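Local coordinates for endo-alpha-mannosidase (Bacteroides thetaiotaomicron, PDB 4ACY), which hydrolyses internal alpha-mannosidic linkages of glycans as a family GH99 endo-alpha-mannosidase, probably trimming mannose-containing N-glycan chains, at residues H185-F190 / D221-G226; L206-G211 / T239-G244. All coordinates share one frame; numbering follows the deposited sequence.

Contact 1: H185-F190 / D221-G226; sequences HGKPLF and DGLFIG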
ATOM      1  N   HIS A 185     -15.585  10.345  -6.324  1.00 23.61           N
ATOM      2  CA  HIS A 185     -16.185  11.671  -6.557  1.00 24.31           C
ATOM      3  C   HIS A 185     -15.653  12.255  -7.878  1.00 24.61           C
ATOM      4  O   HIS A 185     -15.335  13.450  -7.978  1.00 26.24           O
ATOM      5  CB  HIS A 185     -15.928  12.606  -5.358  1.00 25.38           C
ATOM      6  N   GLY A 186     -15.513  11.385  -8.879  1.00 23.70           N
ATOM      7  CA  GLY A 186     -15.080  11.781 -10.219  1.00 23.16           C
ATOM      8  C   GLY A 186     -13.604  12.052 -10.454  1.00 23.20           C
ATOM      9  O   GLY A 186     -13.230  12.535 -11.523  1.00 22.42           O
ATOM     10  N   LYS A 187     -12.755  11.736  -9.474  1.00 22.54           N
ATOM     11  CA  LYS A 187     -11.338  12.070  -9.594  1.00 22.79           C
ATOM     12  C   LYS A 187     -10.446  10.870  -9.307  1.00 21.61           C
ATOM     13  O   LYS A 187     -10.742  10.102  -8.391  1.00 20.86           O
ATOM     14  CB  LYS A 187     -10.959  13.171  -8.604  1.00 23.93           C
ATOM     15  CG  LYS A 187     -11.419  14.563  -8.987  1.00 25.38           C
ATOM     16  CD  LYS A 187     -11.024  15.558  -7.900  1.00 26.00           C
ATOM     17  CE  LYS A 187     -11.971  16.742  -7.901  1.00 26.56           C
ATOM     18  NZ  LYS A 187     -11.588  17.759  -6.892  1.00 26.89           N
ATOM     19  N   PRO A 188      -9.342  10.738 -10.063  1.00 21.10           N
ATOM     20  CA  PRO A 188      -8.356   9.708  -9.735  1.00 20.31           C
ATOM     21  C   PRO A 188      -7.757  10.007  -8.372  1.00 19.69           C
ATOM     22  O   PRO A 188      -7.749  11.158  -7.945  1.00 19.76           O
ATOM     23  CB  PRO A 188      -7.283   9.855 -10.814  1.00 21.19           C
ATOM     24  CG  PRO A 188      -7.780  10.873 -11.784  1.00 21.61           C
ATOM     25  CD  PRO A 188      -8.912  11.610 -11.173  1.00 21.62           C
ATOM     26  N   LEU A 189      -7.245   8.980  -7.710  1.00 18.79           N
ATOM     27  CA  LEU A 189      -6.610   9.158  -6.415  1.00 18.53           C
ATOM     28  C   LEU A 189      -5.173   8.653  -6.498  1.00 17.29           C
ATOM     29  O   LEU A 189      -4.946   7.565  -7.017  1.00 17.24           O
ATOM     30  CB  LEU A 189      -7.400   8.408  -5.339  1.00 19.67           C
ATOM     31  CG  LEU A 189      -6.985   8.801  -3.916  1.00 20.12           C
ATOM     32  CD1 LEU A 189      -8.175   8.945  -2.996  1.00 21.83           C
ATOM     33  CD2 LEU A 189      -6.009   7.775  -3.405  1.00 21.45           C
ATOM     34  N   PHE A 190      -4.214   9.458  -6.014  1.00 15.95           N
ATOM     35  CA  PHE A 190      -2.807   9.062  -5.963  1.00 15.53           C
ATOM     36  C   PHE A 190      -2.300   9.186  -4.526  1.00 15.31           C
ATOM     37  O   PHE A 190      -2.449  10.256  -3.899  1.00 15.05           O
ATOM     38  CB  PHE A 190      -1.962   9.990  -6.844  1.00 15.77           C
ATOM     39  CG  PHE A 190      -2.223   9.854  -8.319  1.00 15.73           C
ATOM     40  CD1 PHE A 190      -3.263  10.563  -8.926  1.00 16.11           C
ATOM     41  CD2 PHE A 190      -1.414   9.048  -9.107  1.00 16.10           C
ATOM     42  CE1 PHE A 190      -3.494  10.447 -10.315  1.00 16.48           C
ATOM     43  CE2 PHE A 190      -1.643   8.917 -10.482  1.00 16.18           C
ATOM     44  CZ  PHE A 190      -2.685   9.623 -11.089  1.00 16.15           C
ATOM     45  N   ASP A 221      -5.690  16.377 -13.264  1.00 20.02           N
ATOM     46  CA  ASP A 221      -6.070  16.706 -11.903  1.00 20.05           C
ATOM     47  C   ASP A 221      -6.582  15.444 -11.205  1.00 19.97           C
ATOM     48  O   ASP A 221      -6.883  14.437 -11.850  1.00 21.10           O
ATOM     49  CB  ASP A 221      -7.148  17.811 -11.885  1.00 20.00           C
ATOM     50  CG  ASP A 221      -7.119  18.632 -10.616  1.00 20.39           C
ATOM     51  OD1 ASP A 221      -6.454  18.221  -9.639  1.00 20.39           O
ATOM     52  OD2 ASP A 221      -7.759  19.697 -10.575  1.00 19.84           O
ATOM     53  N   GLY A 222      -6.687  15.508  -9.889  1.00 19.78           N
ATOM     54  CA  GLY A 222      -7.179  14.377  -9.121  1.00 19.42           C
ATOM     55  C   GLY A 222      -7.026  14.664  -7.653  1.00 18.97           C
ATOM     56  O   GLY A 222      -6.973  15.818  -7.240  1.00 18.98           O
ATOM     57  N   LEU A 223      -6.979  13.599  -6.864  1.00 18.14           N
ATOM     58  CA  LEU A 223      -6.846  13.718  -5.430  1.00 17.63           C
ATOM     59  C   LEU A 223      -5.476  13.168  -5.081  1.00 17.10           C
ATOM     60  O   LEU A 223      -5.181  11.998  -5.329  1.00 16.70           O
ATOM     61  CB  LEU A 223      -7.937  12.912  -4.728  1.00 18.00           C
ATOM     62  CG  LEU A 223      -9.384  13.416  -4.872  1.00 18.37           C
ATOM     63  CD1 LEU A 223     -10.344  12.313  -4.473  1.00 19.31           C
ATOM     64  CD2 LEU A 223      -9.656  14.699  -4.066  1.00 19.49           C
ATOM     65  N   PHE A 224      -4.636  14.034  -4.539  1.00 16.70           N
ATOM     66  CA  PHE A 224      -3.265  13.686  -4.214  1.00 16.43           C
ATOM     67  C   PHE A 224      -3.100  13.633  -2.711  1.00 16.15           C
ATOM     68  O   PHE A 224      -3.359  14.602  -1.995  1.00 15.49           O
ATOM     69  CB  PHE A 224      -2.335  14.696  -4.882  1.00 16.48           C
ATOM     70  CG  PHE A 224      -2.532  14.752  -6.368  1.00 16.50           C
ATOM     71  CD1 PHE A 224      -1.974  13.776  -7.187  1.00 16.51           C
ATOM     72  CD2 PHE A 224      -3.338  15.747  -6.939  1.00 16.40           C
ATOM     73  CE1 PHE A 224      -2.191  13.800  -8.564  1.00 16.49           C
ATOM     74  CE2 PHE A 224      -3.551  15.782  -8.309  1.00 16.36           C
ATOM     75  CZ  PHE A 224      -2.975  14.814  -9.128  1.00 16.62           C
ATOM     76  N   ILE A 225      -2.661  12.468  -2.248  1.00 15.72           N
ATOM     77  CA  ILE A 225      -2.681  12.112  -0.851  1.00 15.22           C
ATOM     78  C   ILE A 225      -1.249  11.910  -0.378  1.00 15.46           C
ATOM     79  O   ILE A 225      -0.576  10.951  -0.783  1.00 15.30           O
ATOM     80  CB  ILE A 225      -3.512  10.790  -0.630  1.00 15.12           C
ATOM     81  CG1 ILE A 225      -4.911  10.885  -1.283  1.00 15.24           C
ATOM     82  CG2 ILE A 225      -3.570  10.414   0.848  1.00 15.19           C
ATOM     83  CD1 ILE A 225      -5.836  11.984  -0.724  1.00 15.27           C
ATOM     84  N   GLY A 226      -0.782  12.813   0.484  1.00 15.42           N
ATOM     85  CA  GLY A 226       0.594  12.738   1.005  1.00 15.73           C
ATOM     86  C   GLY A 226       0.739  11.920   2.274  1.00 16.00           C
ATOM     87  O   GLY A 226      -0.208  11.756   3.045  1.00 15.95           O
TER
HETATM   88  O   HOH W   1      -8.794  17.855  -6.748  1.00 29.59           O
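L223 and F190 meet where two neighbouring parallel strands of a TIM barrel, 189-192 and 223-227, begin to pair. The strands are joined through helix 200-207 as a beta-alpha-beta unit. L223 has the most surface buried here, and its N and its O both bond to the neighbouring chain segment. Its N donates to P188 O at 2.8 Å, and its O accepts from F190 N at 2.8 Å with an N-H...O angle of 169°. F190 O then takes I225 N, which continues the parallel ladder. The L223 side chain lies on the same sheet face as L189. Its CG meets CD of K187 at 4.1 Å, and the two chains cross at about a right angle. L189 CD1 touches L223 CD1 loosely, and L189 CD2 lies 3.9 Å from I225 CG1; I278 of strand 276-281 packs against both L189 and I225.

F190 sends its ring to the other face, beside F224. Both residues set CG anti to the carbonyl carbon (chi1 -68° in F190), which points the rings the same way. Their planes are only 16° apart, but the rings are offset, and little of one face covers the other. The contact is carried by F190 CD1 and F224 CE1, 3.4 Å apart. Helix 161-175 covers this pair through I168.

K187 also buries much surface, through the aliphatic part of its extended chain. CB rests 4.0 Å from G222 CA. At the chain's end a water accepts from K187 NZ and donates to G222 O, 2.8 Å from each.

Contact 2: L206-G211 / T239-G244; sequences LFAAGG and TACMDG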
ATOM      1  N   LEU A 206       3.161  22.203  -8.189  1.00 21.34           N
ATOM      2  CA  LEU A 206       2.417  21.168  -8.887  1.00 20.82           C
ATOM      3  C   LEU A 206       0.933  21.146  -8.490  1.00 20.10           C
ATOM      4  O   LEU A 206       0.073  20.876  -9.336  1.00 20.12           O
ATOM      5  CB  LEU A 206       3.063  19.796  -8.595  1.00 20.77           C
ATOM      6  CG  LEU A 206       2.439  18.578  -9.264  1.00 20.88           C
ATOM      7  CD1 LEU A 206       2.584  18.722 -10.766  1.00 21.68           C
ATOM      8  CD2 LEU A 206       3.101  17.280  -8.773  1.00 20.98           C
ATOM      9  N   PHE A 207       0.635  21.444  -7.222  1.00 20.03           N
ATOM     10  CA  PHE A 207      -0.710  21.221  -6.676  1.00 20.26           C
ATOM     11  C   PHE A 207      -1.524  22.483  -6.340  1.00 20.86           C
ATOM     12  O   PHE A 207      -2.724  22.387  -6.102  1.00 19.98           O
ATOM     13  CB  PHE A 207      -0.657  20.308  -5.439  1.00 20.13           C
ATOM     14  CG  PHE A 207      -0.154  18.914  -5.712  1.00 20.20           C
ATOM     15  CD1 PHE A 207      -0.538  18.218  -6.858  1.00 20.21           C
ATOM     16  CD2 PHE A 207       0.684  18.280  -4.789  1.00 20.07           C
ATOM     17  CE1 PHE A 207      -0.083  16.916  -7.094  1.00 20.38           C
ATOM     18  CE2 PHE A 207       1.141  16.977  -5.022  1.00 19.96           C
ATOM     19  CZ  PHE A 207       0.764  16.304  -6.176  1.00 20.03           C
ATOM     20  N   ALA A 208      -0.880  23.648  -6.271  1.00 21.74           N
ATOM     21  CA  ALA A 208      -1.627  24.910  -6.122  1.00 23.29           C
ATOM     22  C   ALA A 208      -2.271  25.276  -7.455  1.00 23.81           C
ATOM     23  O   ALA A 208      -1.706  25.019  -8.518  1.00 23.77           O
ATOM     24  CB  ALA A 208      -0.717  26.038  -5.638  1.00 23.46           C
ATOM     25  N   ALA A 209      -3.458  25.871  -7.402  1.00 25.74           N
ATOM     26  CA  ALA A 209      -4.161  26.294  -8.621  1.00 27.17           C
ATOM     27  C   ALA A 209      -3.252  27.154  -9.511  1.00 28.30           C
ATOM     28  O   ALA A 209      -3.170  26.933 -10.716  1.00 29.91           O
ATOM     29  CB  ALA A 209      -5.443  27.047  -8.263  1.00 27.94           C
ATOM     30  N   GLY A 210      -2.549  28.104  -8.902  1.00 28.82           N
ATOM     31  CA  GLY A 210      -1.652  28.997  -9.643  1.00 29.43           C
ATOM     32  C   GLY A 210      -0.240  28.479  -9.843  1.00 29.49           C
ATOM     33  O   GLY A 210       0.599  29.173 -10.430  1.00 30.07           O
ATOM     34  N   GLY A 211       0.029  27.255  -9.377  1.00 28.72           N
ATOM     35  CA  GLY A 211       1.375  26.681  -9.446  1.00 27.63           C
ATOM     36  C   GLY A 211       2.009  26.691 -10.823  1.00 27.26           C
ATOM     37  O   GLY A 211       1.332  26.478 -11.832  1.00 27.14           O
ATOM     38  N   THR A 239      -0.093  23.490   3.009  1.00 24.31           N
ATOM     39  CA  THR A 239       0.899  24.291   2.298  1.00 23.89           C
ATOM     40  C   THR A 239       1.294  23.653   0.966  1.00 23.11           C
ATOM     41  O   THR A 239       1.533  24.348  -0.026  1.00 23.21           O
ATOM     42  CB  THR A 239       2.150  24.510   3.166  1.00 24.67           C
ATOM     43  OG1 THR A 239       1.744  25.097   4.407  1.00 25.56           O
ATOM     44  CG2 THR A 239       3.152  25.421   2.460  1.00 25.33           C
ATOM     45  N   ALA A 240       1.360  22.322   0.958  1.00 21.51           N
ATOM     46  CA  ALA A 240       1.685  21.582  -0.254  1.00 20.99           C
ATOM     47  C   ALA A 240       0.518  21.567  -1.245  1.00 20.55           C
ATOM     48  O   ALA A 240       0.691  21.157  -2.394  1.00 20.33           O
ATOM     49  CB  ALA A 240       2.089  20.148   0.102  1.00 20.72           C
ATOM     50  N   CYS A 241      -0.658  21.997  -0.790  1.00 21.07           N
ATOM     51  CA  CYS A 241      -1.889  22.007  -1.596  1.00 21.56           C
ATOM     52  C   CYS A 241      -2.350  20.605  -1.996  1.00 21.44           C
ATOM     53  O   CYS A 241      -3.014  20.418  -3.020  1.00 20.81           O
ATOM     54  CB  CYS A 241      -1.753  22.912  -2.830  1.00 22.22           C
ATOM     55  SG  CYS A 241      -1.561  24.651  -2.364  1.00 24.52           S
HETATM   56  N   MSE A 242      -2.005  19.621  -1.171  1.00 21.67           N
HETATM   57  CA  MSE A 242      -2.507  18.274  -1.372  1.00 21.43           C
HETATM   58  C   MSE A 242      -3.949  18.178  -0.931  1.00 20.80           C
HETATM   59  O   MSE A 242      -4.433  19.006  -0.158  1.00 20.86           O
HETATM   60  CB  MSE A 242      -1.657  17.281  -0.599  1.00 22.80           C
HETATM   61  CG  MSE A 242      -0.262  17.341  -1.040  1.00 24.26           C
HETATM   62 SE   MSE A 242       0.870  16.405   0.208  1.00 29.35          SE
HETATM   63  CE  MSE A 242       1.630  15.457  -1.241  1.00 25.36           C
ATOM     64  N   ASP A 243      -4.627  17.141  -1.407  1.00 19.94           N
ATOM     65  CA  ASP A 243      -6.041  16.942  -1.110  1.00 19.63           C
ATOM     66  C   ASP A 243      -6.292  16.156   0.155  1.00 19.36           C
ATOM     67  O   ASP A 243      -7.417  16.130   0.667  1.00 20.02           O
ATOM     68  CB  ASP A 243      -6.698  16.251  -2.297  1.00 19.37           C
ATOM     69  CG  ASP A 243      -6.532  17.050  -3.550  1.00 19.69           C
ATOM     70  OD1 ASP A 243      -7.325  18.000  -3.741  1.00 20.82           O
ATOM     71  OD2 ASP A 243      -5.592  16.771  -4.320  1.00 18.72           O
ATOM     72  N   GLY A 244      -5.251  15.498   0.650  1.00 19.14           N
ATOM     73  CA  GLY A 244      -5.401  14.716   1.853  1.00 17.43           C
ATOM     74  C   GLY A 244      -4.115  14.061   2.297  1.00 17.25           C
ATOM     75  O   GLY A 244      -3.031  14.369   1.787  1.00 16.94           O
TER
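F207, the last residue of helix 200-207, packs against C241 and M242 in the loop that leads from helix 235-239 into strand 244-246 of the TIM barrel. Helix 235-239 ends in a Schellman motif, with C241 at positive phi. No hydrogen bond crosses between 206-211 and 239-244, so the contact rests on van der Waals packing.

Carbonyl oxygens make the first group. A240 O lies at the edge of the F207 ring, in its plane, and is 3.4 Å from F207 CB. C241 O is equally close to that CB.

R216 ties the two sides together from outside. It donates to F207 O through NE and to C241 O through NH2. R216 NH2 also forms a salt bridge with D243 OD2.

Apolar contacts make the other group. F207 CB lies 3.8 Å from C241 CB. The ring extends past it to M242, present here as selenomethionine, and crosses that side chain obliquely. Ring atom CD2 meets M242 CG at 4.0 Å. The M242 chain bends at chi3 (130°), which brings its CE to 4.1 Å from F207 CE2. Within the helix, L206 CG lies over one face of the ring, toward its rim. The ring also stacks on F224. With an alanine here in place of F207 the ring is gone, which would probably open a gap beside M242 CG and leave F224 without this stacking partner.

Beyond the helix, the chain makes a type I turn from A208 to G211. Before it turns away, A208 meets the C241 thiol group. C241 SG is anti to the carbonyl carbon (chi1 -65°) and reaches A208 CB at 3.7 Å.

In the fold
The centres of contacts 1 and 2 are about 12 Å apart, on the same side of the chain's centre. Their segments alternate along the chain: 185-190, 206-211, 221-226, 239-244. Contact 1 pairs strands 189-192 and 223-227, the fourth and fifth of the eight-stranded parallel barrel. Contact 2 lies farther from the centre of the chain, between the end of helix 200-207, which connects those strands, and the approach to the sixth strand, 244-246. The two contacts touch directly. F207 stacks on F224, and D243 and G244 bond to the backbone of strand 223-227. Together they join three successive strands and one helix of the GH99 catalytic fold.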